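Local coordinates for protein interferon alpha/beta receptor 1 (Mus musculus, PDB 3WCY) that pairs with IFNAR2 to form the heterodimeric receptor for type I interferons, whose binding activates the JAK-STAT signalling cascade, at residues D10-Y18 / F94-S103. Numbering follows the deposited sequence.
Sequences DVYIIDDNY and FIPFYTAHMS
CE1 of Y12 and, toward the rim, its OH lie over one face of the H101 imidazole, with CE1 of Y12 3.4 Å from CD2 of H101. The planes are near parallel (25°) with centroids 4.7 Å apart, slid so that the rings barely overlap. The carbonyl O of I13 sits at the edge of the same imidazole, in its plane. CD1 of I13 meets the F94 ring at its edge, 3.7 Å from CE1, while CG1 of V11 approaches CZ of that ring obliquely. CG2 of I13 lies over one face of the Y18 ring, toward its rim, and the Y18 hydroxyl reaches CB of P96. I13 thus meets Y18 and F94 with different branches: CG2, anti to the backbone N, turns to Y18 and A100, and CD1 ends by F94 and OG1 of T99.

The backbones are joined by the nearly straight bond from H101 N to I13 O (2.8 Å, 166°) and the more bent one from D15 N to H101 O (3.0 Å, 142°). The carboxylate of D15 then grips S103 twice: OD1 accepts S103 N through its syn lone pair at 2.8 Å, whereas S103 OG donates to OD2 from above the carboxylate plane at 3.0 Å. Two bonds to separate oxygens should restrict the carboxylate's rotation. D15 also touches P123 and W130.

A type II' turn from I14 to N17, with D15 at positive phi, reverses the chain into the antiparallel strand 17-19. On the other side of strand 12-14, the parallel I14–H101 bridge sets the short, weakly bonded strand 100-101, within the first of the receptor's four fibronectin type III domains.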
# COMPACT_ATOMS: atom_id res chain seq x y z
N ASP A 10 -20.84 18.80 26.59
CA ASP A 10 -20.09 18.00 25.62
C ASP A 10 -19.21 18.83 24.68
O ASP A 10 -19.54 19.96 24.36
CB ASP A 10 -21.03 17.09 24.82
CG ASP A 10 -20.98 15.63 25.24
OD1 ASP A 10 -20.27 14.84 24.58
OD2 ASP A 10 -21.66 15.27 26.23
N VAL A 11 -18.08 18.24 24.25
CA VAL A 11 -17.12 18.87 23.34
C VAL A 11 -17.08 18.16 21.98
O VAL A 11 -16.83 16.95 21.91
CB VAL A 11 -15.70 19.05 24.00
CG1 VAL A 11 -15.12 17.71 24.48
CG2 VAL A 11 -14.73 19.77 23.07
N TYR A 12 -17.36 18.92 20.90
CA TYR A 12 -17.33 18.38 19.54
C TYR A 12 -15.97 18.64 18.91
O TYR A 12 -15.47 19.77 18.95
CB TYR A 12 -18.47 18.94 18.67
CG TYR A 12 -18.58 18.27 17.31
CD1 TYR A 12 -19.24 17.05 17.16
CD2 TYR A 12 -18.03 18.85 16.18
CE1 TYR A 12 -19.35 16.43 15.92
CE2 TYR A 12 -18.12 18.23 14.93
CZ TYR A 12 -18.78 17.02 14.80
OH TYR A 12 -18.87 16.41 13.57
N ILE A 13 -15.38 17.59 18.34
CA ILE A 13 -14.07 17.66 17.69
C ILE A 13 -14.18 17.19 16.25
O ILE A 13 -14.55 16.04 15.98
CB ILE A 13 -12.92 16.94 18.46
CG1 ILE A 13 -13.04 17.08 19.99
CG2 ILE A 13 -11.55 17.41 17.95
CD1 ILE A 13 -12.30 16.05 20.79
N ILE A 14 -13.87 18.10 15.32
CA ILE A 14 -13.84 17.84 13.89
C ILE A 14 -12.41 18.15 13.46
O ILE A 14 -12.05 19.33 13.31
CB ILE A 14 -14.98 18.57 13.10
CG1 ILE A 14 -14.96 18.27 11.59
CG2 ILE A 14 -15.07 20.07 13.39
CD1 ILE A 14 -15.83 17.12 11.17
N ASP A 15 -11.56 17.09 13.39
CA ASP A 15 -10.13 17.16 13.09
C ASP A 15 -9.46 17.94 14.23
O ASP A 15 -9.56 17.51 15.38
CB ASP A 15 -9.86 17.78 11.69
CG ASP A 15 -10.38 16.97 10.53
OD1 ASP A 15 -11.49 16.40 10.64
OD2 ASP A 15 -9.69 16.92 9.49
N ASP A 16 -8.82 19.09 13.93
CA ASP A 16 -8.11 19.89 14.94
C ASP A 16 -8.94 21.09 15.44
O ASP A 16 -8.43 21.93 16.19
CB ASP A 16 -6.71 20.29 14.45
CG ASP A 16 -5.72 19.15 14.52
OD1 ASP A 16 -5.49 18.62 15.64
OD2 ASP A 16 -5.17 18.78 13.46
N ASN A 17 -10.23 21.12 15.05
CA ASN A 17 -11.18 22.14 15.46
C ASN A 17 -12.01 21.62 16.63
O ASN A 17 -12.49 20.49 16.59
CB ASN A 17 -12.07 22.56 14.29
CG ASN A 17 -11.34 23.32 13.21
OD1 ASN A 17 -10.71 24.35 13.45
ND2 ASN A 17 -11.43 22.83 11.99
N TYR A 18 -12.16 22.46 17.67
CA TYR A 18 -12.91 22.15 18.89
C TYR A 18 -14.10 23.11 19.05
O TYR A 18 -14.04 24.25 18.58
CB TYR A 18 -11.98 22.23 20.11
CG TYR A 18 -10.91 21.17 20.15
CD1 TYR A 18 -11.06 20.02 20.92
CD2 TYR A 18 -9.73 21.32 19.42
CE1 TYR A 18 -10.07 19.04 20.96
CE2 TYR A 18 -8.73 20.34 19.45
CZ TYR A 18 -8.90 19.20 20.22
OH TYR A 18 -7.93 18.24 20.25
N PHE A 94 -10.28 12.65 28.75
CA PHE A 94 -10.34 11.75 27.59
C PHE A 94 -9.16 11.88 26.61
O PHE A 94 -8.43 12.87 26.62
CB PHE A 94 -11.68 11.96 26.84
CG PHE A 94 -11.80 13.27 26.10
CD1 PHE A 94 -11.54 13.35 24.74
CD2 PHE A 94 -12.17 14.43 26.77
CE1 PHE A 94 -11.64 14.56 24.06
CE2 PHE A 94 -12.27 15.65 26.08
CZ PHE A 94 -12.01 15.70 24.73
N ILE A 95 -9.00 10.86 25.73
CA ILE A 95 -8.00 10.85 24.67
C ILE A 95 -8.72 11.41 23.42
O ILE A 95 -9.68 10.79 22.95
CB ILE A 95 -7.40 9.43 24.43
CG1 ILE A 95 -6.72 8.88 25.70
CG2 ILE A 95 -6.43 9.43 23.26
CD1 ILE A 95 -7.49 7.74 26.36
N PRO A 96 -8.30 12.59 22.89
CA PRO A 96 -9.02 13.18 21.74
C PRO A 96 -9.15 12.36 20.45
O PRO A 96 -10.09 12.59 19.69
CB PRO A 96 -8.30 14.52 21.51
CG PRO A 96 -6.99 14.39 22.20
CD PRO A 96 -7.22 13.48 23.35
N PHE A 97 -8.25 11.39 20.23
CA PHE A 97 -8.21 10.52 19.05
C PHE A 97 -9.43 9.59 18.87
O PHE A 97 -9.67 9.11 17.76
CB PHE A 97 -6.88 9.73 19.02
CG PHE A 97 -6.63 8.82 17.84
CD1 PHE A 97 -6.67 9.32 16.54
CD2 PHE A 97 -6.33 7.48 18.03
CE1 PHE A 97 -6.44 8.48 15.45
CE2 PHE A 97 -6.08 6.65 16.93
CZ PHE A 97 -6.14 7.15 15.65
N TYR A 98 -10.21 9.35 19.94
CA TYR A 98 -11.40 8.50 19.86
C TYR A 98 -12.69 9.30 19.56
O TYR A 98 -13.58 8.79 18.87
CB TYR A 98 -11.58 7.66 21.14
CG TYR A 98 -10.45 6.70 21.46
CD1 TYR A 98 -10.23 5.57 20.67
CD2 TYR A 98 -9.67 6.86 22.60
CE1 TYR A 98 -9.21 4.67 20.97
CE2 TYR A 98 -8.66 5.95 22.92
CZ TYR A 98 -8.43 4.86 22.10
OH TYR A 98 -7.43 3.96 22.41
N THR A 99 -12.79 10.53 20.09
CA THR A 99 -13.97 11.39 19.91
C THR A 99 -13.91 12.29 18.67
O THR A 99 -14.93 12.88 18.30
CB THR A 99 -14.27 12.19 21.19
OG1 THR A 99 -13.08 12.85 21.64
CG2 THR A 99 -14.86 11.33 22.30
N ALA A 100 -12.73 12.40 18.03
CA ALA A 100 -12.53 13.25 16.85
C ALA A 100 -13.15 12.70 15.57
O ALA A 100 -12.98 11.52 15.24
CB ALA A 100 -11.05 13.53 16.63
N HIS A 101 -13.88 13.56 14.84
CA HIS A 101 -14.55 13.26 13.58
C HIS A 101 -13.65 13.62 12.41
O HIS A 101 -12.73 14.44 12.56
CB HIS A 101 -15.87 14.04 13.47
CG HIS A 101 -16.94 13.57 14.39
ND1 HIS A 101 -17.93 12.70 13.96
CD2 HIS A 101 -17.15 13.86 15.69
CE1 HIS A 101 -18.71 12.50 15.01
NE2 HIS A 101 -18.28 13.18 16.08
N MET A 102 -13.94 13.05 11.24
CA MET A 102 -13.20 13.30 10.00
C MET A 102 -13.94 14.28 9.10
O MET A 102 -15.06 13.97 8.65
CB MET A 102 -12.97 11.99 9.26
CG MET A 102 -11.74 11.27 9.68
SD MET A 102 -11.78 9.58 9.08
CE MET A 102 -11.57 9.85 7.35
N SER A 103 -13.32 15.44 8.80
CA SER A 103 -13.90 16.44 7.90
C SER A 103 -13.76 15.91 6.46
O SER A 103 -12.87 15.09 6.24
CB SER A 103 -13.18 17.78 8.04
OG SER A 103 -11.85 17.70 7.57